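Side-chain contacts in ABC transporter, substrate-binding protein (PDB 5G5Y), which binds kestose, nystose and longer fructooligosaccharides, but not sucrose, and serves as the solute-binding subunit of the FusABC-MsmK ABC transporter that imports them: residues Leu72-Trp75 / Ala76-Val80; His250-Asn253 / Ser254-Lys258; Leu374-Lys377 / Thr378-Gly381; Trp463-Tyr466 / Lys467-Leu470. All coordinates share one frame; numbering follows the deposited sequence.

Contact 1 (Leu72-Trp75 / Ala76-Val80); sequences LMNW and AKKGV
W75 and V80 meet across a Schellman motif that ends helix 69-77. W75 has the most surface buried here, followed by N74 and A76. The W75 carbonyl accepts the six-to-one bond of the motif, with V80 N 2.8 Å from W75 O. This N-H lies in the carbonyl plane, but the bond is bent, with an angle of 135° at the hydrogen. The second bond is shorter in span and runs from G79 N to A76 O, at 3.0 Å. G79 takes a positive phi of 71°, which favours glycine and turns the chain out of the helix. The turn brings the V80 side chain back over the last helical turn. V80 CB lies 4.0 Å from W75 CB, the apolar contact usual between these two positions of a Schellman motif. The indole packs against helix 45-55, touching R49, N50 and I53. V80 also reaches I53, so the cap and the indole share one neighbour.

A76 is held by a regular helical bond from its N to L72 O. Its methyl lies beside the same carbonyl and also touches Y117. N74 O accepts from K78 N at 2.9 Å. N74 OD1 has a weak hydrogen bond to Q429 of helix 429-455. K78 CG is anti to its own carbonyl carbon (chi1 -60°), and the chain then bends. This carries its methylenes back along N74, with K78 CG 3.4 Å from N74 O and K78 CE 4.0 Å from N74 CB.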
ATOM      1  N   LEU A  72     -10.896  16.161  -4.836  1.00 22.93           N
ATOM      2  CA  LEU A  72     -12.158  15.741  -5.492  1.00 22.42           C
ATOM      3  C   LEU A  72     -13.345  16.555  -5.010  1.00 23.12           C
ATOM      4  O   LEU A  72     -14.143  17.019  -5.822  1.00 23.60           O
ATOM      5  CB  LEU A  72     -12.488  14.239  -5.268  1.00 22.82           C
ATOM      6  CG  LEU A  72     -11.588  13.249  -6.013  1.00 22.75           C
ATOM      7  CD1 LEU A  72     -11.948  11.807  -5.578  1.00 21.05           C
ATOM      8  CD2 LEU A  72     -11.679  13.420  -7.526  1.00 21.95           C
ATOM      9  N   MET A  73     -13.437  16.734  -3.691  1.00 25.50           N
ATOM     10  CA  MET A  73     -14.503  17.531  -3.070  1.00 28.72           C
ATOM     11  C   MET A  73     -14.510  18.983  -3.528  1.00 26.35           C
ATOM     12  O   MET A  73     -15.565  19.531  -3.825  1.00 27.09           O
ATOM     13  CB  MET A  73     -14.397  17.503  -1.536  1.00 33.11           C
ATOM     14  CG  MET A  73     -14.867  16.217  -0.877  1.00 41.91           C
ATOM     15  SD  MET A  73     -16.305  15.430  -1.645  1.00 50.81           S
ATOM     16  CE  MET A  73     -16.811  14.554  -0.154  1.00 48.61           C
ATOM     17  N   ASN A  74     -13.333  19.601  -3.550  1.00 26.94           N
ATOM     18  CA  ASN A  74     -13.231  20.964  -4.054  1.00 26.61           C
ATOM     19  C   ASN A  74     -13.701  21.034  -5.508  1.00 25.17           C
ATOM     20  O   ASN A  74     -14.509  21.890  -5.848  1.00 24.60           O
ATOM     21  CB  ASN A  74     -11.809  21.482  -3.939  1.00 29.03           C
ATOM     22  CG  ASN A  74     -11.506  22.049  -2.575  1.00 36.98           C
ATOM     23  OD1 ASN A  74     -12.413  22.521  -1.853  1.00 41.47           O
ATOM     24  ND2 ASN A  74     -10.230  21.995  -2.191  1.00 38.01           N
ATOM     25  N   TRP A  75     -13.218  20.121  -6.350  1.00 22.98           N
ATOM     26  CA  TRP A  75     -13.572  20.158  -7.772  1.00 23.40           C
ATOM     27  C   TRP A  75     -15.058  19.918  -8.010  1.00 23.46           C
ATOM     28  O   TRP A  75     -15.654  20.547  -8.890  1.00 24.71           O
ATOM     29  CB  TRP A  75     -12.779  19.149  -8.582  1.00 22.88           C
ATOM     30  CG  TRP A  75     -11.336  19.397  -8.605  1.00 22.89           C
ATOM     31  CD1 TRP A  75     -10.696  20.582  -8.356  1.00 22.77           C
ATOM     32  CD2 TRP A  75     -10.301  18.432  -8.884  1.00 22.62           C
ATOM     33  NE1 TRP A  75      -9.332  20.408  -8.462  1.00 23.08           N
ATOM     34  CE2 TRP A  75      -9.059  19.105  -8.778  1.00 21.79           C
ATOM     35  CE3 TRP A  75     -10.302  17.065  -9.166  1.00 22.00           C
ATOM     36  CZ2 TRP A  75      -7.833  18.462  -8.987  1.00 21.54           C
ATOM     37  CZ3 TRP A  75      -9.094  16.428  -9.409  1.00 23.86           C
ATOM     38  CH2 TRP A  75      -7.866  17.124  -9.303  1.00 23.34           C
ATOM     39  N   ALA A  76     -15.633  19.009  -7.236  1.00 24.01           N
ATOM     40  CA  ALA A  76     -17.081  18.746  -7.283  1.00 26.54           C
ATOM     41  C   ALA A  76     -17.882  19.971  -6.867  1.00 28.13           C
ATOM     42  O   ALA A  76     -18.799  20.399  -7.585  1.00 29.12           O
ATOM     43  CB  ALA A  76     -17.441  17.566  -6.393  1.00 26.04           C
ATOM     44  N   LYS A  77     -17.500  20.547  -5.732  1.00 30.32           N
ATOM     45  CA  LYS A  77     -18.160  21.750  -5.175  1.00 34.87           C
ATOM     46  C   LYS A  77     -18.125  22.938  -6.161  1.00 35.39           C
ATOM     47  O   LYS A  77     -19.131  23.624  -6.361  1.00 35.28           O
ATOM     48  CB  LYS A  77     -17.464  22.127  -3.870  1.00 38.77           C
ATOM     49  CG  LYS A  77     -18.189  23.107  -2.998  1.00 45.91           C
ATOM     50  CD  LYS A  77     -17.321  23.482  -1.792  1.00 49.90           C
ATOM     51  CE  LYS A  77     -18.149  24.176  -0.712  1.00 53.35           C
ATOM     52  NZ  LYS A  77     -19.176  25.117  -1.260  1.00 52.79           N
ATOM     53  N   LYS A  78     -16.968  23.155  -6.787  1.00 31.77           N
ATOM     54  CA  LYS A  78     -16.825  24.183  -7.812  1.00 33.99           C
ATOM     55  C   LYS A  78     -17.364  23.810  -9.200  1.00 31.06           C
ATOM     56  O   LYS A  78     -17.318  24.633 -10.083  1.00 32.16           O
ATOM     57  CB  LYS A  78     -15.359  24.593  -7.948  1.00 36.15           C
ATOM     58  CG  LYS A  78     -14.764  25.161  -6.656  1.00 42.70           C
ATOM     59  CD  LYS A  78     -13.304  25.569  -6.854  1.00 46.55           C
ATOM     60  CE  LYS A  78     -12.351  25.011  -5.793  1.00 51.77           C
ATOM     61  NZ  LYS A  78     -12.104  25.914  -4.636  1.00 51.41           N
ATOM     62  N   GLY A  79     -17.868  22.593  -9.398  1.00 29.77           N
ATOM     63  CA  GLY A  79     -18.374  22.171 -10.710  1.00 28.85           C
ATOM     64  C   GLY A  79     -17.296  21.948 -11.771  1.00 26.55           C
ATOM     65  O   GLY A  79     -17.601  21.952 -12.956  1.00 30.62           O
ATOM     66  N   VAL A  80     -16.053  21.731 -11.367  1.00 23.14           N
ATOM     67  CA  VAL A  80     -14.979  21.374 -12.325  1.00 22.06           C
ATOM     68  C   VAL A  80     -15.174  19.944 -12.866  1.00 20.60           C
ATOM     69  O   VAL A  80     -14.996  19.688 -14.074  1.00 18.75           O
ATOM     70  CB  VAL A  80     -13.601  21.551 -11.671  1.00 23.07           C
ATOM     71  CG1 VAL A  80     -12.476  20.956 -12.507  1.00 23.20           C
ATOM     72  CG2 VAL A  80     -13.363  23.037 -11.391  1.00 24.54           C
TER

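Contact 2 (His250-Asn253 / Ser254-Lys258); sequences HDWN and SYIAK
H250, just before helix 252-260, meets Y255 and K258 of its first turns. Y255 turns its edge toward the face of the imidazole. The pair is an offset edge-to-face contact, with ring planes at 74° and Y255 CD1 3.6 Å from H250 CE1. K258 NZ approaches the imidazole at its edge and donates in the ring plane to H250 ND1, at 3.1 Å. The other ring nitrogen, NE2, bonds to F185 O. K258 NZ also forms salt bridges with E246 and D244, so the lysine links the histidine to two acids.

D251 is the N-cap. Its CG sits between backbone N and carbonyl carbon (chi1 67°), which lets OD1 turn back to S254 N, 3.0 Å away. Its backbone O accepts from Y255 N.

I256 covers one face of the W252 indole. I256 CG2 stands over the six-membered ring, 3.5 Å from its centroid and 7° off the normal, a CH-pi contact. The indole is also close to N274, which binds substrate.

N253 O receives A257 N at 3.2 Å. The whole is an N-capped helix start, with imidazole and phenol in the N' and N4 positions where a hydrophobic staple would lie.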
ATOM      1  N   HIS A 250      19.434   6.862  10.689  1.00 27.53           N
ATOM      2  CA  HIS A 250      19.797   6.539   9.312  1.00 25.98           C
ATOM      3  C   HIS A 250      18.642   6.599   8.313  1.00 27.00           C
ATOM      4  O   HIS A 250      17.465   6.616   8.681  1.00 26.70           O
ATOM      5  CB  HIS A 250      20.528   5.210   9.243  1.00 25.07           C
ATOM      6  CG  HIS A 250      19.731   4.036   9.716  1.00 22.96           C
ATOM      7  ND1 HIS A 250      20.323   2.844   9.998  1.00 20.89           N
ATOM      8  CD2 HIS A 250      18.409   3.867   9.971  1.00 21.86           C
ATOM      9  CE1 HIS A 250      19.420   1.975  10.410  1.00 20.73           C
ATOM     10  NE2 HIS A 250      18.247   2.573  10.401  1.00 20.82           N
ATOM     11  N   ASP A 251      19.006   6.663   7.040  1.00 27.89           N
ATOM     12  CA  ASP A 251      18.058   6.687   5.955  1.00 26.61           C
ATOM     13  C   ASP A 251      18.139   5.386   5.178  1.00 23.21           C
ATOM     14  O   ASP A 251      18.921   4.522   5.516  1.00 22.66           O
ATOM     15  CB  ASP A 251      18.249   7.944   5.079  1.00 30.26           C
ATOM     16  CG  ASP A 251      19.580   7.977   4.306  1.00 33.11           C
ATOM     17  OD1 ASP A 251      20.373   7.003   4.292  1.00 32.13           O
ATOM     18  OD2 ASP A 251      19.825   9.049   3.707  1.00 38.92           O
ATOM     19  N   TRP A 252      17.258   5.236   4.188  1.00 23.80           N
ATOM     20  CA  TRP A 252      17.138   4.021   3.390  1.00 24.28           C
ATOM     21  C   TRP A 252      18.480   3.633   2.765  1.00 24.62           C
ATOM     22  O   TRP A 252      18.875   2.480   2.788  1.00 23.49           O
ATOM     23  CB  TRP A 252      16.111   4.259   2.300  1.00 25.98           C
ATOM     24  CG  TRP A 252      16.008   3.168   1.255  1.00 26.73           C
ATOM     25  CD1 TRP A 252      16.355   3.269  -0.069  1.00 27.74           C
ATOM     26  CD2 TRP A 252      15.453   1.846   1.427  1.00 26.54           C
ATOM     27  NE1 TRP A 252      16.071   2.094  -0.726  1.00 27.01           N
ATOM     28  CE2 TRP A 252      15.516   1.202   0.165  1.00 27.14           C
ATOM     29  CE3 TRP A 252      14.929   1.141   2.526  1.00 26.07           C
ATOM     30  CZ2 TRP A 252      15.090  -0.121  -0.029  1.00 23.81           C
ATOM     31  CZ3 TRP A 252      14.498  -0.174   2.333  1.00 26.10           C
ATOM     32  CH2 TRP A 252      14.574  -0.788   1.054  1.00 25.39           C
ATOM     33  N   ASN A 253      19.176   4.620   2.213  1.00 26.35           N
ATOM     34  CA  ASN A 253      20.494   4.368   1.598  1.00 27.54           C
ATOM     35  C   ASN A 253      21.491   3.750   2.561  1.00 25.57           C
ATOM     36  O   ASN A 253      22.143   2.776   2.224  1.00 27.12           O
ATOM     37  CB  ASN A 253      21.048   5.650   0.945  1.00 30.07           C
ATOM     38  CG  ASN A 253      20.358   5.970  -0.379  1.00 31.06           C
ATOM     39  OD1 ASN A 253      19.936   5.078  -1.102  1.00 32.80           O
ATOM     40  ND2 ASN A 253      20.273   7.237  -0.708  1.00 33.24           N
ATOM     41  N   SER A 254      21.575   4.264   3.776  1.00 23.69           N
ATOM     42  CA  SER A 254      22.479   3.669   4.764  1.00 25.07           C
ATOM     43  C   SER A 254      22.067   2.255   5.223  1.00 24.12           C
ATOM     44  O   SER A 254      22.898   1.359   5.391  1.00 24.85           O
ATOM     45  CB  SER A 254      22.610   4.581   5.983  1.00 25.35           C
ATOM     46  OG  SER A 254      23.233   3.841   7.028  1.00 30.51           O
ATOM     47  N   TYR A 255      20.757   2.082   5.426  1.00 23.82           N
ATOM     48  CA  TYR A 255      20.165   0.805   5.877  1.00 21.51           C
ATOM     49  C   TYR A 255      20.466  -0.302   4.893  1.00 21.61           C
ATOM     50  O   TYR A 255      20.927  -1.376   5.269  1.00 21.75           O
ATOM     51  CB  TYR A 255      18.652   1.003   5.958  1.00 20.77           C
ATOM     52  CG  TYR A 255      17.804  -0.044   6.613  1.00 19.32           C
ATOM     53  CD1 TYR A 255      17.866  -0.257   7.988  1.00 18.73           C
ATOM     54  CD2 TYR A 255      16.826  -0.730   5.888  1.00 18.88           C
ATOM     55  CE1 TYR A 255      17.021  -1.165   8.619  1.00 17.93           C
ATOM     56  CE2 TYR A 255      15.976  -1.637   6.510  1.00 18.16           C
ATOM     57  CZ  TYR A 255      16.061  -1.835   7.880  1.00 17.50           C
ATOM     58  OH  TYR A 255      15.243  -2.722   8.527  1.00 16.01           O
ATOM     59  N   ILE A 256      20.209  -0.046   3.621  1.00 22.51           N
ATOM     60  CA  ILE A 256      20.512  -1.059   2.599  1.00 25.47           C
ATOM     61  C   ILE A 256      22.020  -1.273   2.340  1.00 27.01           C
ATOM     62  O   ILE A 256      22.410  -2.351   1.912  1.00 28.95           O
ATOM     63  CB  ILE A 256      19.725  -0.846   1.296  1.00 26.03           C
ATOM     64  CG1 ILE A 256      20.215   0.352   0.514  1.00 29.12           C
ATOM     65  CG2 ILE A 256      18.229  -0.712   1.602  1.00 27.44           C
ATOM     66  CD1 ILE A 256      19.565   0.472  -0.846  1.00 30.89           C
ATOM     67  N   ALA A 257      22.866  -0.282   2.612  1.00 28.31           N
ATOM     68  CA  ALA A 257      24.333  -0.507   2.546  1.00 29.81           C
ATOM     69  C   ALA A 257      24.771  -1.533   3.580  1.00 28.90           C
ATOM     70  O   ALA A 257      25.516  -2.476   3.277  1.00 26.91           O
ATOM     71  CB  ALA A 257      25.097   0.810   2.749  1.00 31.47           C
ATOM     72  N   LYS A 258      24.281  -1.369   4.811  1.00 27.83           N
ATOM     73  CA  LYS A 258      24.542  -2.333   5.855  1.00 27.87           C
ATOM     74  C   LYS A 258      23.869  -3.666   5.589  1.00 26.61           C
ATOM     75  O   LYS A 258      24.454  -4.712   5.854  1.00 25.40           O
ATOM     76  CB  LYS A 258      24.081  -1.802   7.214  1.00 29.30           C
ATOM     77  CG  LYS A 258      24.952  -0.678   7.714  1.00 28.38           C
ATOM     78  CD  LYS A 258      24.462  -0.165   9.059  1.00 29.55           C
ATOM     79  CE  LYS A 258      23.263   0.758   8.918  1.00 30.17           C
ATOM     80  NZ  LYS A 258      22.968   1.311  10.264  1.00 30.24           N
TER

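Contact 3 (Leu374-Lys377 / Thr378-Gly381); sequences LRQK and TEVG
R375 O receives two backbone N-H groups where helix 370-378 ends. E379 N gives the straighter bond, 2.8 Å long with an angle of 167° at the hydrogen. T378 N, 3.1 Å from R375 O, comes from above the carbonyl plane. E379 is the first residue to leave helical geometry. From there the chain runs into the loop before strand 384-386.

T378 turns its side chain back onto the helix. Its OG1 lies between backbone N and carbonyl carbon (chi1 65°) and donates to L374 O at 2.8 Å. The hydroxyl stands above that carbonyl plane, off its lone pairs. T378 CG2 lies 3.6 Å from L374 CD1, and the two side chains pass at a slant. L374 also packs on Q349 and I351.

R375 stretches fully from CG to NE. E379 folds back across R375 O, and its carboxylate crosses the arginine chain at a slant. E379 OE1 is 2.9 Å from R375 NE, a salt bridge. Its hydrogen bond is weak. The guanidinium and carboxylate planes are turned 54° apart, so the two groups do not pair flat. E379 OE2 lies 3.5 Å from Q376 CA. The amide of Q376 bonds to S12 through OE1.

Both R375 and E379 bind substrate. R375 NH2 is also held by N339 O, and W340 and E123 of the same site lie near the arginine. In this apo form the ion pair and the N339 bond probably fix the guanidinium in the binding site, while the poor angle at NE is consistent with a bond that is mainly electrostatic.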
ATOM      1  N   LEU A 374      10.628  -1.413 -18.321  1.00 23.92           N
ATOM      2  CA  LEU A 374       9.711  -1.798 -19.376  1.00 23.61           C
ATOM      3  C   LEU A 374       8.249  -1.518 -18.968  1.00 22.92           C
ATOM      4  O   LEU A 374       7.435  -1.094 -19.804  1.00 22.22           O
ATOM      5  CB  LEU A 374       9.902  -3.238 -19.766  1.00 24.13           C
ATOM      6  CG  LEU A 374       8.973  -3.739 -20.876  1.00 24.00           C
ATOM      7  CD1 LEU A 374       9.210  -2.940 -22.154  1.00 24.62           C
ATOM      8  CD2 LEU A 374       9.207  -5.222 -21.068  1.00 23.98           C
ATOM      9  N   ARG A 375       7.933  -1.693 -17.683  1.00 23.34           N
ATOM     10  CA  ARG A 375       6.560  -1.438 -17.222  1.00 21.46           C
ATOM     11  C   ARG A 375       6.220   0.055 -17.436  1.00 20.58           C
ATOM     12  O   ARG A 375       5.185   0.402 -18.025  1.00 21.52           O
ATOM     13  CB  ARG A 375       6.371  -1.822 -15.771  1.00 20.56           C
ATOM     14  CG  ARG A 375       4.962  -1.521 -15.295  1.00 20.33           C
ATOM     15  CD  ARG A 375       4.780  -1.730 -13.799  1.00 21.14           C
ATOM     16  NE  ARG A 375       3.383  -1.448 -13.422  1.00 20.09           N
ATOM     17  CZ  ARG A 375       2.881  -1.597 -12.190  1.00 21.13           C
ATOM     18  NH1 ARG A 375       3.643  -2.034 -11.201  1.00 21.17           N
ATOM     19  NH2 ARG A 375       1.603  -1.325 -11.943  1.00 19.63           N
ATOM     20  N   GLN A 376       7.114   0.924 -16.985  1.00 20.19           N
ATOM     21  CA  GLN A 376       6.931   2.375 -17.140  1.00 21.26           C
ATOM     22  C   GLN A 376       6.804   2.817 -18.585  1.00 20.79           C
ATOM     23  O   GLN A 376       6.107   3.776 -18.859  1.00 21.10           O
ATOM     24  CB  GLN A 376       8.082   3.145 -16.517  1.00 24.65           C
ATOM     25  CG  GLN A 376       8.068   3.285 -15.028  1.00 27.44           C
ATOM     26  CD  GLN A 376       9.442   3.747 -14.597  1.00 35.76           C
ATOM     27  OE1 GLN A 376       9.771   4.925 -14.761  1.00 38.87           O
ATOM     28  NE2 GLN A 376      10.301   2.803 -14.167  1.00 38.59           N
ATOM     29  N   LYS A 377       7.513   2.137 -19.490  1.00 21.07           N
ATOM     30  CA  LYS A 377       7.457   2.451 -20.906  1.00 20.22           C
ATOM     31  C   LYS A 377       6.188   2.004 -21.611  1.00 19.12           C
ATOM     32  O   LYS A 377       5.848   2.584 -22.647  1.00 20.36           O
ATOM     33  CB  LYS A 377       8.665   1.855 -21.651  1.00 21.69           C
ATOM     34  CG  LYS A 377      10.010   2.431 -21.265  1.00 23.55           C
ATOM     35  CD  LYS A 377      11.079   1.705 -22.092  1.00 28.91           C
ATOM     36  CE  LYS A 377      12.497   2.071 -21.737  1.00 32.08           C
ATOM     37  NZ  LYS A 377      13.437   1.117 -22.393  1.00 33.50           N
ATOM     38  N   THR A 378       5.490   0.994 -21.059  1.00 18.25           N
ATOM     39  CA  THR A 378       4.426   0.269 -21.782  1.00 17.69           C
ATOM     40  C   THR A 378       3.045   0.248 -21.106  1.00 18.12           C
ATOM     41  O   THR A 378       2.052   0.050 -21.797  1.00 17.69           O
ATOM     42  CB  THR A 378       4.870  -1.178 -22.135  1.00 18.86           C
ATOM     43  OG1 THR A 378       5.087  -1.979 -20.960  1.00 18.87           O
ATOM     44  CG2 THR A 378       6.193  -1.141 -22.984  1.00 18.77           C
ATOM     45  N   GLU A 379       2.997   0.400 -19.781  1.00 17.67           N
ATOM     46  CA  GLU A 379       1.739   0.519 -19.042  1.00 17.92           C
ATOM     47  C   GLU A 379       1.047   1.838 -19.383  1.00 17.77           C
ATOM     48  O   GLU A 379       1.668   2.783 -19.896  1.00 19.05           O
ATOM     49  CB  GLU A 379       1.981   0.491 -17.507  1.00 18.31           C
ATOM     50  CG  GLU A 379       2.536   1.808 -16.964  1.00 21.35           C
ATOM     51  CD  GLU A 379       3.074   1.732 -15.527  1.00 25.86           C
ATOM     52  OE1 GLU A 379       2.541   0.954 -14.713  1.00 25.06           O
ATOM     53  OE2 GLU A 379       4.048   2.458 -15.208  1.00 29.24           O
ATOM     54  N   VAL A 380      -0.234   1.945 -19.050  1.00 16.66           N
ATOM     55  CA  VAL A 380      -0.920   3.214 -19.195  1.00 17.96           C
ATOM     56  C   VAL A 380      -1.530   3.775 -17.927  1.00 17.55           C
ATOM     57  O   VAL A 380      -1.890   4.957 -17.912  1.00 17.08           O
ATOM     58  CB  VAL A 380      -1.999   3.184 -20.323  1.00 21.33           C
ATOM     59  CG1 VAL A 380      -1.441   2.555 -21.621  1.00 22.31           C
ATOM     60  CG2 VAL A 380      -3.196   2.426 -19.912  1.00 22.81           C
ATOM     61  N   GLY A 381      -1.685   2.967 -16.881  1.00 16.88           N
ATOM     62  CA  GLY A 381      -2.305   3.442 -15.646  1.00 17.31           C
ATOM     63  C   GLY A 381      -3.768   3.701 -15.893  1.00 16.93           C
ATOM     64  O   GLY A 381      -4.407   2.993 -16.678  1.00 18.25           O
TER

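Contact 4 (Trp463-Tyr466 / Lys467-Leu470); sequences WDDY and KKEL
Helix 459-472 carries W463 and K467 one turn apart, on a face close to the second calcium site. K467 CG lies over one face of the W463 indole near its rim, and CD and CE pass the NE1 side. The chain bends at chi3 (-66°), which brings K467 CE 3.5 Å from W463 NE1. Water 1 lies in the indole plane and bridges the two ends: it accepts from W463 NE1 and from K467 NZ, both at 2.9 Å. Water 2 accepts from K467 NZ at 2.7 Å and donates to D464 OD1. It joins charges too far apart for a direct salt bridge. D223, a calcium ligand, lies near the lysine, and K228 makes a cation-pi contact with the indole.

Y466 and L470 are both buried. L470 CD1 stands over one face of the phenol, 3.7 Å from Y466 CZ and off centre, a CH-pi contact 26° from the normal. Y466 OH bonds to A222 O, and W453 meets its ring edge-to-face. L470 packs on Y445 and I446 of helix 429-455.

E469 forms a salt bridge with K472. Water 3 donates to E469 OE1 and to D465 O, 2.8 Å from each.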
ATOM      1  N   TRP A 463       3.589   7.534  30.931  1.00 14.80           N
ATOM      2  CA  TRP A 463       2.479   6.961  30.154  1.00 16.08           C
ATOM      3  C   TRP A 463       1.156   7.698  30.344  1.00 17.30           C
ATOM      4  O   TRP A 463       0.500   8.066  29.352  1.00 15.53           O
ATOM      5  CB  TRP A 463       2.351   5.464  30.443  1.00 16.64           C
ATOM      6  CG  TRP A 463       1.268   4.754  29.657  1.00 16.85           C
ATOM      7  CD1 TRP A 463       0.079   4.299  30.133  1.00 17.81           C
ATOM      8  CD2 TRP A 463       1.315   4.408  28.271  1.00 16.58           C
ATOM      9  NE1 TRP A 463      -0.634   3.692  29.113  1.00 17.47           N
ATOM     10  CE2 TRP A 463       0.107   3.746  27.964  1.00 16.76           C
ATOM     11  CE3 TRP A 463       2.269   4.594  27.251  1.00 15.71           C
ATOM     12  CZ2 TRP A 463      -0.175   3.274  26.683  1.00 16.66           C
ATOM     13  CZ3 TRP A 463       1.996   4.115  25.987  1.00 16.55           C
ATOM     14  CH2 TRP A 463       0.781   3.458  25.713  1.00 16.38           C
ATOM     15  N   ASP A 464       0.767   7.928  31.598  1.00 19.30           N
ATOM     16  CA  ASP A 464      -0.535   8.563  31.886  1.00 21.05           C
ATOM     17  C   ASP A 464      -0.609   9.984  31.320  1.00 20.57           C
ATOM     18  O   ASP A 464      -1.618  10.348  30.679  1.00 19.79           O
ATOM     19  CB  ASP A 464      -0.887   8.529  33.390  1.00 23.23           C
ATOM     20  CG  ASP A 464      -1.384   7.167  33.859  1.00 27.97           C
ATOM     21  OD1 ASP A 464      -1.596   6.239  33.034  1.00 31.75           O
ATOM     22  OD2 ASP A 464      -1.582   7.016  35.086  1.00 32.62           O
ATOM     23  N   ASP A 465       0.458  10.768  31.468  1.00 18.95           N
ATOM     24  CA  ASP A 465       0.438  12.132  30.888  1.00 20.08           C
ATOM     25  C   ASP A 465       0.420  12.122  29.350  1.00 18.38           C
ATOM     26  O   ASP A 465      -0.123  13.021  28.709  1.00 16.48           O
ATOM     27  CB  ASP A 465       1.632  12.978  31.328  1.00 22.24           C
ATOM     28  CG  ASP A 465       1.510  13.492  32.766  1.00 25.51           C
ATOM     29  OD1 ASP A 465       0.445  13.396  33.375  1.00 26.89           O
ATOM     30  OD2 ASP A 465       2.514  14.007  33.285  1.00 27.48           O
ATOM     31  N   TYR A 466       1.074  11.125  28.764  1.00 17.21           N
ATOM     32  CA  TYR A 466       1.075  10.968  27.313  1.00 15.96           C
ATOM     33  C   TYR A 466      -0.324  10.745  26.794  1.00 14.25           C
ATOM     34  O   TYR A 466      -0.710  11.371  25.833  1.00 15.19           O
ATOM     35  CB  TYR A 466       1.996   9.824  26.920  1.00 15.72           C
ATOM     36  CG  TYR A 466       1.734   9.084  25.613  1.00 16.22           C
ATOM     37  CD1 TYR A 466       2.259   9.554  24.410  1.00 16.26           C
ATOM     38  CD2 TYR A 466       1.064   7.856  25.608  1.00 15.39           C
ATOM     39  CE1 TYR A 466       2.084   8.855  23.201  1.00 16.79           C
ATOM     40  CE2 TYR A 466       0.887   7.147  24.422  1.00 16.23           C
ATOM     41  CZ  TYR A 466       1.400   7.642  23.226  1.00 16.24           C
ATOM     42  OH  TYR A 466       1.270   6.930  22.081  1.00 16.49           O
ATOM     43  N   LYS A 467      -1.071   9.850  27.429  1.00 15.06           N
ATOM     44  CA  LYS A 467      -2.460   9.636  27.032  1.00 16.23           C
ATOM     45  C   LYS A 467      -3.301  10.911  27.184  1.00 16.84           C
ATOM     46  O   LYS A 467      -4.096  11.221  26.306  1.00 15.48           O
ATOM     47  CB  LYS A 467      -3.089   8.490  27.812  1.00 16.59           C
ATOM     48  CG  LYS A 467      -2.493   7.144  27.441  1.00 16.78           C
ATOM     49  CD  LYS A 467      -3.285   5.980  28.028  1.00 17.26           C
ATOM     50  CE  LYS A 467      -3.244   5.919  29.550  1.00 18.75           C
ATOM     51  NZ  LYS A 467      -4.147   4.827  29.991  1.00 19.40           N
ATOM     52  N   LYS A 468      -3.059  11.686  28.239  1.00 16.97           N
ATOM     53  CA  LYS A 468      -3.718  12.984  28.390  1.00 19.00           C
ATOM     54  C   LYS A 468      -3.388  13.961  27.250  1.00 17.38           C
ATOM     55  O   LYS A 468      -4.245  14.732  26.798  1.00 16.44           O
ATOM     56  CB  LYS A 468      -3.324  13.640  29.736  1.00 22.55           C
ATOM     57  CG  LYS A 468      -3.852  12.918  30.963  1.00 26.55           C
ATOM     58  CD  LYS A 468      -3.441  13.701  32.215  1.00 31.96           C
ATOM     59  CE  LYS A 468      -3.661  12.935  33.510  1.00 36.37           C
ATOM     60  NZ  LYS A 468      -4.917  12.149  33.465  1.00 39.87           N
ATOM     61  N   GLU A 469      -2.136  13.944  26.811  1.00 16.19           N
ATOM     62  CA  GLU A 469      -1.679  14.791  25.722  1.00 17.45           C
ATOM     63  C   GLU A 469      -2.387  14.396  24.398  1.00 16.92           C
ATOM     64  O   GLU A 469      -2.803  15.245  23.638  1.00 16.04           O
ATOM     65  CB  GLU A 469      -0.162  14.666  25.585  1.00 19.88           C
ATOM     66  CG  GLU A 469       0.494  15.876  25.085  1.00 25.12           C
ATOM     67  CD  GLU A 469       0.311  17.099  26.000  1.00 25.20           C
ATOM     68  OE1 GLU A 469       0.125  17.025  27.225  1.00 27.28           O
ATOM     69  OE2 GLU A 469       0.456  18.147  25.435  1.00 32.75           O
ATOM     70  N   LEU A 470      -2.552  13.094  24.178  1.00 15.73           N
ATOM     71  CA  LEU A 470      -3.291  12.612  23.030  1.00 15.94           C
ATOM     72  C   LEU A 470      -4.728  13.104  23.037  1.00 16.41           C
ATOM     73  O   LEU A 470      -5.262  13.460  21.986  1.00 15.75           O
ATOM     74  CB  LEU A 470      -3.239  11.068  22.959  1.00 16.27           C
ATOM     75  CG  LEU A 470      -1.903  10.409  22.683  1.00 15.93           C
ATOM     76  CD1 LEU A 470      -2.073   8.895  22.606  1.00 16.27           C
ATOM     77  CD2 LEU A 470      -1.278  10.922  21.414  1.00 17.40           C
TER
HETATM   78  O   HOH W   1      -3.228   2.446  28.559  1.00 18.93           O
HETATM   79  O   HOH W   2      -3.405   4.472  32.601  1.00 49.07           O
HETATM   80  O   HOH W   3      -0.403  15.624  29.602  1.00 39.63           O

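How the contacts relate
The four contacts follow one another along the chain. None nests in or crosses another, and each closes only a local turn. Contact 1 ends helix 69-77, beside helix 45-55. Contact 2 begins helix 252-260 and packs it against strand 264-269, near the substrate-binding N274. Contact 3 ends helix 370-378 at the sugar site and leads toward strand 384-386. Contact 4 lies within helix 459-472 and joins it to helix 429-455 and the second calcium site. Helix 429-455 also touches contact 1. No two contacts touch. Contacts 2 and 3 have centres about 29 Å apart, while contacts 3 and 4 lie on opposite sides of the chain's centre.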